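Local coordinates for protein (soluble lytic transglycosylase SLT70) (Escherichia coli, PDB 1QSA) that cleaves the glycosidic bonds between N-acetylmuramic acid and N-acetylglucosamine in peptidoglycan, forming a 1,6-anhydro bond in the muramic acid residue, at residues T73-R85 and F94-N107. Sequence-based numbering, arbitrary orientation. Where two conformers were deposited one is given.
Sequences TLQSRFVNELARR and FSPEKPGTTEAQCN
Phe94 fits as a knob into a hole formed by Gln75, Phe78, Val79 and Leu82 of helix 69-84, within the alpha-superhelix of Slt70. Its ring and that of Phe78 make a T-shaped stack, planes at 77°. The Phe78 edge points into the Phe94 face, with Phe78 CD2 over the ring centre. Phe78 reaches there with CG anti to the backbone N (chi1 -162°). In the conformer given, the Gln75 amide lies alongside Phe94, and Gln75 NE2 makes a weak bond to Phe94 O (3.3 Å). Leu82 CD1 touches Phe94 CB at 3.7 Å. Without the ring, as with an alanine here, the Phe78 edge would probably lose its stacking face and a gap would open among Gln75, Val79 and Leu82. Val79 splits its branches, CG2 to Ser95 CB and CG1 to Ala104 CB. Further along, the axis of residues 102-107 runs at 41° to that of residues 73-84. In the conformer given for Ser76, the backbone N-H of Thr101, the N-cap residue, donates to Ser76 OG (3.2 Å). The Asn80 amide stacks on the Glu103 carboxylate. Asn107 OD1 is bound by Lys141, while Asn107 ND2 donates to Asn80 OD1 (2.9 Å) from above the Asn80 carbonyl plane.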
ATOM      1  N   THR A  73     -14.640  16.802   4.412  1.00 18.62           N
ATOM      2  CA  THR A  73     -15.066  15.594   5.114  1.00 18.91           C
ATOM      3  C   THR A  73     -16.320  15.880   5.950  1.00 19.37           C
ATOM      4  O   THR A  73     -17.136  14.978   6.192  1.00 17.16           O
ATOM      5  CB  THR A  73     -13.960  15.001   6.015  1.00 20.07           C
ATOM      6  OG1 THR A  73     -13.568  15.946   7.014  1.00 19.86           O
ATOM      7  CG2 THR A  73     -12.747  14.584   5.184  1.00 19.93           C
ATOM      8  N   LEU A  74     -16.483  17.134   6.381  1.00 16.93           N
ATOM      9  CA  LEU A  74     -17.652  17.516   7.183  1.00 17.45           C
ATOM     10  C   LEU A  74     -18.975  17.303   6.435  1.00 15.70           C
ATOM     11  O   LEU A  74     -20.014  17.054   7.062  1.00 15.27           O
ATOM     12  CB  LEU A  74     -17.537  18.972   7.656  1.00 17.68           C
ATOM     13  CG  LEU A  74     -18.646  19.499   8.582  1.00 16.53           C
ATOM     14  CD1 LEU A  74     -18.743  18.650   9.854  1.00 17.05           C
ATOM     15  CD2 LEU A  74     -18.390  20.968   8.932  1.00 16.70           C
ATOM     16  N   GLN A  75     -18.937  17.383   5.107  1.00 16.17           N
ATOM     17  CA  GLN A  75     -20.131  17.183   4.278  1.00 15.71           C
ATOM     18  C   GLN A  75     -20.707  15.773   4.517  1.00 16.37           C
ATOM     19  O   GLN A  75     -21.904  15.605   4.809  1.00 14.47           O
ATOM     20  CB  GLN A  75     -19.770  17.367   2.807  0.60 16.63           C
ATOM     21  CG  GLN A  75     -20.954  17.352   1.863  0.60 16.79           C
ATOM     22  CD  GLN A  75     -21.900  18.526   2.074  0.60 19.39           C
ATOM     23  OE1 GLN A  75     -21.582  19.486   2.783  0.60 17.42           O
ATOM     24  NE2 GLN A  75     -23.076  18.444   1.469  0.60 18.33           N
ATOM     25  N   SER A  76     -19.851  14.758   4.399  1.00 14.61           N
ATOM     26  CA  SER A  76     -20.280  13.382   4.644  1.00 13.31           C
ATOM     27  C   SER A  76     -20.569  13.135   6.127  1.00 13.48           C
ATOM     28  O   SER A  76     -21.526  12.436   6.454  1.00 11.71           O
ATOM     29  CB  SER A  76     -19.240  12.371   4.130  0.75 11.54           C
ATOM     30  OG  SER A  76     -19.253  12.297   2.717  0.75 12.71           O
ATOM     31  N   ARG A  77     -19.778  13.734   7.025  1.00 11.48           N
ATOM     32  CA  ARG A  77     -19.990  13.573   8.463  1.00 12.66           C
ATOM     33  C   ARG A  77     -21.355  14.144   8.895  1.00 12.55           C
ATOM     34  O   ARG A  77     -22.091  13.512   9.669  1.00 12.24           O
ATOM     35  CB  ARG A  77     -18.867  14.253   9.243  1.00 14.42           C
ATOM     36  CG  ARG A  77     -18.996  14.121  10.753  1.00 15.69           C
ATOM     37  CD  ARG A  77     -17.791  14.738  11.461  1.00 19.61           C
ATOM     38  NE  ARG A  77     -17.965  14.734  12.912  1.00 23.18           N
ATOM     39  CZ  ARG A  77     -17.034  15.118  13.787  1.00 26.95           C
ATOM     40  NH1 ARG A  77     -15.850  15.553  13.367  1.00 29.18           N
ATOM     41  NH2 ARG A  77     -17.295  15.081  15.092  1.00 28.28           N
ATOM     42  N   PHE A  78     -21.727  15.297   8.341  1.00 10.58           N
ATOM     43  CA  PHE A  78     -23.006  15.896   8.711  1.00 10.49           C
ATOM     44  C   PHE A  78     -24.172  15.132   8.087  1.00 10.98           C
ATOM     45  O   PHE A  78     -25.269  15.090   8.649  1.00 12.11           O
ATOM     46  CB  PHE A  78     -23.071  17.376   8.375  1.00 10.31           C
ATOM     47  CG  PHE A  78     -24.168  18.088   9.105  1.00  9.44           C
ATOM     48  CD1 PHE A  78     -24.204  18.074  10.502  1.00 10.47           C
ATOM     49  CD2 PHE A  78     -25.175  18.750   8.406  1.00 10.73           C
ATOM     50  CE1 PHE A  78     -25.244  18.724  11.198  1.00 11.64           C
ATOM     51  CE2 PHE A  78     -26.213  19.396   9.094  1.00 11.19           C
ATOM     52  CZ  PHE A  78     -26.238  19.377  10.489  1.00 10.69           C
ATOM     53  N   VAL A  79     -23.948  14.535   6.915  1.00 10.05           N
ATOM     54  CA  VAL A  79     -24.992  13.713   6.298  1.00 10.22           C
ATOM     55  C   VAL A  79     -25.292  12.575   7.271  1.00 11.08           C
ATOM     56  O   VAL A  79     -26.455  12.265   7.546  1.00 10.13           O
ATOM     57  CB  VAL A  79     -24.535  13.147   4.937  1.00 11.93           C
ATOM     58  CG1 VAL A  79     -25.346  11.890   4.569  1.00 11.56           C
ATOM     59  CG2 VAL A  79     -24.742  14.192   3.858  1.00 13.43           C
ATOM     60  N   ASN A  80     -24.243  11.992   7.842  1.00 10.54           N
ATOM     61  CA  ASN A  80     -24.424  10.905   8.801  1.00 10.08           C
ATOM     62  C   ASN A  80     -25.141  11.412  10.075  1.00 11.99           C
ATOM     63  O   ASN A  80     -25.951  10.688  10.669  1.00 12.19           O
ATOM     64  CB  ASN A  80     -23.081  10.228   9.111  1.00 11.63           C
ATOM     65  CG  ASN A  80     -22.506   9.512   7.899  1.00 11.65           C
ATOM     66  OD1 ASN A  80     -23.241   9.143   6.995  1.00 10.85           O
ATOM     67  ND2 ASN A  80     -21.188   9.341   7.863  1.00 13.89           N
ATOM     68  N   GLU A  81     -24.871  12.654  10.480  1.00 10.95           N
ATOM     69  CA  GLU A  81     -25.534  13.231  11.659  1.00 10.68           C
ATOM     70  C   GLU A  81     -27.025  13.426  11.382  1.00 11.75           C
ATOM     71  O   GLU A  81     -27.866  13.091  12.218  1.00 11.68           O
ATOM     72  CB  GLU A  81     -24.880  14.563  12.068  1.00 11.04           C
ATOM     73  CG  GLU A  81     -25.670  15.418  13.093  1.00 10.23           C
ATOM     74  CD  GLU A  81     -26.048  14.678  14.385  1.00 12.12           C
ATOM     75  OE1 GLU A  81     -25.399  13.670  14.749  1.00 12.36           O
ATOM     76  OE2 GLU A  81     -27.006  15.126  15.050  1.00 12.37           O
ATOM     77  N   LEU A  82     -27.357  13.937  10.196  1.00 10.54           N
ATOM     78  CA  LEU A  82     -28.759  14.136   9.835  1.00 12.00           C
ATOM     79  C   LEU A  82     -29.461  12.776   9.774  1.00 13.24           C
ATOM     80  O   LEU A  82     -30.619  12.659  10.165  1.00 13.97           O
ATOM     81  CB  LEU A  82     -28.886  14.916   8.519  1.00 11.08           C
ATOM     82  CG  LEU A  82     -28.430  16.379   8.644  1.00 10.19           C
ATOM     83  CD1 LEU A  82     -28.351  17.001   7.266  1.00 12.09           C
ATOM     84  CD2 LEU A  82     -29.373  17.176   9.541  1.00 13.24           C
ATOM     85  N   ALA A  83     -28.737  11.735   9.357  1.00 12.62           N
ATOM     86  CA  ALA A  83     -29.318  10.389   9.314  1.00 13.20           C
ATOM     87  C   ALA A  83     -29.585   9.921  10.750  1.00 13.61           C
ATOM     88  O   ALA A  83     -30.629   9.322  11.035  1.00 14.85           O
ATOM     89  CB  ALA A  83     -28.377   9.414   8.590  1.00 12.39           C
ATOM     90  N   ARG A  84     -28.674  10.244  11.669  1.00 13.50           N
ATOM     91  CA  ARG A  84     -28.839   9.865  13.076  1.00 13.89           C
ATOM     92  C   ARG A  84     -30.102  10.517  13.657  1.00 13.93           C
ATOM     93  O   ARG A  84     -30.799   9.905  14.474  1.00 15.34           O
ATOM     94  CB  ARG A  84     -27.630  10.288  13.903  1.00 12.65           C
ATOM     95  CG  ARG A  84     -27.665   9.789  15.343  1.00 13.23           C
ATOM     96  CD  ARG A  84     -26.635  10.537  16.200  1.00 13.78           C
ATOM     97  NE  ARG A  84     -26.982  11.954  16.355  1.00 14.23           N
ATOM     98  CZ  ARG A  84     -27.923  12.431  17.168  1.00 15.53           C
ATOM     99  NH1 ARG A  84     -28.604  11.616  17.971  1.00 17.04           N
ATOM    100  NH2 ARG A  84     -28.164  13.733  17.213  1.00 14.44           N
ATOM    101  N   ARG A  85     -30.391  11.754  13.243  1.00 13.17           N
ATOM    102  CA  ARG A  85     -31.588  12.477  13.693  1.00 13.06           C
ATOM    103  C   ARG A  85     -32.841  11.992  12.970  1.00 14.19           C
ATOM    104  O   ARG A  85     -33.954  12.420  13.297  1.00 15.40           O
ATOM    105  CB  ARG A  85     -31.474  13.963  13.374  1.00 13.34           C
ATOM    106  CG  ARG A  85     -30.288  14.676  13.994  1.00 11.54           C
ATOM    107  CD  ARG A  85     -30.255  16.106  13.501  1.00 12.26           C
ATOM    108  NE  ARG A  85     -29.002  16.749  13.891  1.00 13.03           N
ATOM    109  CZ  ARG A  85     -28.714  18.033  13.687  1.00 13.52           C
ATOM    110  NH1 ARG A  85     -29.580  18.826  13.076  1.00 13.12           N
ATOM    111  NH2 ARG A  85     -27.543  18.513  14.078  1.00 13.19           N
ATOM    112  N   PHE A  94     -29.565  19.266   2.578  1.00 13.41           N
ATOM    113  CA  PHE A  94     -28.177  19.589   2.893  1.00 13.28           C
ATOM    114  C   PHE A  94     -27.212  19.001   1.854  1.00 14.71           C
ATOM    115  O   PHE A  94     -26.205  19.635   1.491  1.00 14.47           O
ATOM    116  CB  PHE A  94     -27.826  19.078   4.303  1.00 12.25           C
ATOM    117  CG  PHE A  94     -26.359  19.197   4.635  1.00 13.24           C
ATOM    118  CD1 PHE A  94     -25.806  20.438   4.983  1.00 11.96           C
ATOM    119  CD2 PHE A  94     -25.520  18.085   4.543  1.00 11.44           C
ATOM    120  CE1 PHE A  94     -24.430  20.564   5.228  1.00 11.98           C
ATOM    121  CE2 PHE A  94     -24.142  18.201   4.787  1.00 12.17           C
ATOM    122  CZ  PHE A  94     -23.599  19.443   5.129  1.00 12.35           C
ATOM    123  N   SER A  95     -27.538  17.803   1.370  1.00 13.62           N
ATOM    124  CA  SER A  95     -26.716  17.098   0.385  1.00 13.16           C
ATOM    125  C   SER A  95     -27.605  16.573  -0.749  1.00 14.93           C
ATOM    126  O   SER A  95     -27.901  15.382  -0.818  1.00 14.93           O
ATOM    127  CB  SER A  95     -25.979  15.926   1.064  1.00 13.20           C
ATOM    128  OG  SER A  95     -25.169  15.209   0.139  1.00 14.50           O
ATOM    129  N   PRO A  96     -28.035  17.463  -1.667  1.00 15.61           N
ATOM    130  CA  PRO A  96     -28.887  17.031  -2.782  1.00 16.81           C
ATOM    131  C   PRO A  96     -28.203  16.037  -3.723  1.00 16.74           C
ATOM    132  O   PRO A  96     -28.878  15.246  -4.377  1.00 16.92           O
ATOM    133  CB  PRO A  96     -29.256  18.344  -3.485  1.00 17.02           C
ATOM    134  CG  PRO A  96     -28.214  19.321  -3.031  1.00 18.02           C
ATOM    135  CD  PRO A  96     -27.936  18.931  -1.609  1.00 16.41           C
ATOM    136  N   GLU A  97     -26.871  16.094  -3.785  1.00 17.24           N
ATOM    137  CA  GLU A  97     -26.081  15.188  -4.622  1.00 19.73           C
ATOM    138  C   GLU A  97     -25.469  14.080  -3.764  1.00 17.27           C
ATOM    139  O   GLU A  97     -25.265  14.252  -2.566  1.00 15.83           O
ATOM    140  CB  GLU A  97     -24.944  15.931  -5.328  1.00 22.72           C
ATOM    141  CG  GLU A  97     -25.361  17.141  -6.156  1.00 31.50           C
ATOM    142  CD  GLU A  97     -26.540  16.868  -7.071  1.00 35.96           C
ATOM    143  OE1 GLU A  97     -26.586  15.786  -7.702  1.00 38.73           O
ATOM    144  OE2 GLU A  97     -27.428  17.750  -7.157  1.00 40.23           O
ATOM    145  N   LYS A  98     -25.159  12.957  -4.403  1.00 16.64           N
ATOM    146  CA  LYS A  98     -24.557  11.799  -3.735  1.00 16.90           C
ATOM    147  C   LYS A  98     -23.283  12.234  -2.984  1.00 15.86           C
ATOM    148  O   LYS A  98     -22.415  12.894  -3.560  1.00 16.00           O
ATOM    149  CB  LYS A  98     -24.213  10.763  -4.811  1.00 18.45           C
ATOM    150  CG  LYS A  98     -23.561   9.483  -4.343  1.00 21.86           C
ATOM    151  CD  LYS A  98     -23.060   8.720  -5.569  1.00 25.92           C
ATOM    152  CE  LYS A  98     -22.507   7.356  -5.213  1.00 29.79           C
ATOM    153  NZ  LYS A  98     -21.988   6.629  -6.421  1.00 31.09           N
ATOM    154  N   PRO A  99     -23.199  11.949  -1.672  1.00 15.13           N
ATOM    155  CA  PRO A  99     -22.019  12.334  -0.888  1.00 15.07           C
ATOM    156  C   PRO A  99     -20.765  11.514  -1.178  1.00 15.79           C
ATOM    157  O   PRO A  99     -20.806  10.539  -1.926  1.00 16.04           O
ATOM    158  CB  PRO A  99     -22.492  12.196   0.566  1.00 15.17           C
ATOM    159  CG  PRO A  99     -23.563  11.166   0.495  1.00 12.89           C
ATOM    160  CD  PRO A  99     -24.268  11.418  -0.806  1.00 14.54           C
ATOM    161  N   GLY A 100     -19.666  11.895  -0.534  1.00 16.87           N
ATOM    162  CA  GLY A 100     -18.389  11.243  -0.771  1.00 16.57           C
ATOM    163  C   GLY A 100     -18.067   9.896  -0.161  1.00 17.96           C
ATOM    164  O   GLY A 100     -17.448   9.060  -0.822  1.00 20.12           O
ATOM    165  N   THR A 101     -18.441   9.672   1.091  1.00 15.67           N
ATOM    166  CA  THR A 101     -18.107   8.403   1.735  1.00 14.21           C
ATOM    167  C   THR A 101     -19.172   7.353   1.527  1.00 14.08           C
ATOM    168  O   THR A 101     -20.335   7.679   1.292  1.00 12.96           O
ATOM    169  CB  THR A 101     -17.884   8.573   3.243  1.00 14.50           C
ATOM    170  OG1 THR A 101     -19.119   8.930   3.879  1.00 15.02           O
ATOM    171  CG2 THR A 101     -16.862   9.675   3.497  1.00 16.05           C
ATOM    172  N   THR A 102     -18.782   6.091   1.654  1.00 12.98           N
ATOM    173  CA  THR A 102     -19.735   5.007   1.491  1.00 11.43           C
ATOM    174  C   THR A 102     -20.836   5.087   2.530  1.00 11.34           C
ATOM    175  O   THR A 102     -22.017   4.955   2.180  1.00 11.12           O
ATOM    176  CB  THR A 102     -19.054   3.637   1.589  1.00 13.80           C
ATOM    177  OG1 THR A 102     -17.993   3.587   0.633  1.00 13.95           O
ATOM    178  CG2 THR A 102     -20.048   2.537   1.268  1.00 12.56           C
ATOM    179  N   GLU A 103     -20.472   5.370   3.781  1.00 12.11           N
ATOM    180  CA  GLU A 103     -21.460   5.464   4.859  1.00 10.86           C
ATOM    181  C   GLU A 103     -22.482   6.562   4.559  1.00 11.65           C
ATOM    182  O   GLU A 103     -23.692   6.333   4.658  1.00 11.18           O
ATOM    183  CB  GLU A 103     -20.796   5.712   6.214  1.00 11.04           C
ATOM    184  CG  GLU A 103     -21.792   5.700   7.366  1.00 12.47           C
ATOM    185  CD  GLU A 103     -21.148   5.964   8.717  1.00 15.22           C
ATOM    186  OE1 GLU A 103     -19.900   6.059   8.803  1.00 16.38           O
ATOM    187  OE2 GLU A 103     -21.903   6.093   9.704  1.00 17.38           O
ATOM    188  N   ALA A 104     -21.998   7.728   4.124  1.00 10.86           N
ATOM    189  CA  ALA A 104     -22.892   8.839   3.769  1.00 10.66           C
ATOM    190  C   ALA A 104     -23.768   8.461   2.563  1.00  9.79           C
ATOM    191  O   ALA A 104     -24.934   8.860   2.497  1.00 11.96           O
ATOM    192  CB  ALA A 104     -22.087  10.115   3.467  1.00 11.58           C
ATOM    193  N   GLN A 105     -23.229   7.684   1.622  1.00  9.36           N
ATOM    194  CA  GLN A 105     -24.005   7.269   0.446  1.00 10.81           C
ATOM    195  C   GLN A 105     -25.137   6.333   0.865  1.00 10.86           C
ATOM    196  O   GLN A 105     -26.255   6.436   0.349  1.00 11.67           O
ATOM    197  CB  GLN A 105     -23.098   6.606  -0.587  1.00 10.82           C
ATOM    198  CG  GLN A 105     -22.151   7.608  -1.255  1.00 12.20           C
ATOM    199  CD  GLN A 105     -21.039   6.931  -2.033  1.00 15.17           C
ATOM    200  OE1 GLN A 105     -21.029   5.708  -2.193  1.00 16.56           O
ATOM    201  NE2 GLN A 105     -20.106   7.729  -2.542  1.00 16.18           N
ATOM    202  N   CYS A 106     -24.845   5.432   1.805  1.00 11.85           N
ATOM    203  CA  CYS A 106     -25.856   4.509   2.327  1.00 11.68           C
ATOM    204  C   CYS A 106     -27.009   5.336   2.901  1.00 11.19           C
ATOM    205  O   CYS A 106     -28.181   5.058   2.660  1.00 11.02           O
ATOM    206  CB  CYS A 106     -25.291   3.658   3.458  1.00 12.66           C
ATOM    207  SG  CYS A 106     -23.945   2.509   3.017  1.00 20.88           S
ATOM    208  N   ASN A 107     -26.667   6.371   3.655  1.00 10.34           N
ATOM    209  CA  ASN A 107     -27.684   7.217   4.264  1.00 11.09           C
ATOM    210  C   ASN A 107     -28.437   8.086   3.252  1.00 10.87           C
ATOM    211  O   ASN A 107     -29.646   8.309   3.385  1.00 10.25           O
ATOM    212  CB  ASN A 107     -27.057   8.060   5.379  1.00 10.70           C
ATOM    213  CG  ASN A 107     -26.780   7.237   6.627  1.00 10.99           C
ATOM    214  OD1 ASN A 107     -27.604   6.406   7.027  1.00 10.76           O
ATOM    215  ND2 ASN A 107     -25.641   7.474   7.260  1.00 10.66           N
TER
HETATM  216  O   HOH W   1     -19.956  14.520   0.478  1.00 27.98           O
HETATM  217  O   HOH W   2     -18.689   8.870   6.448  1.00 20.44           O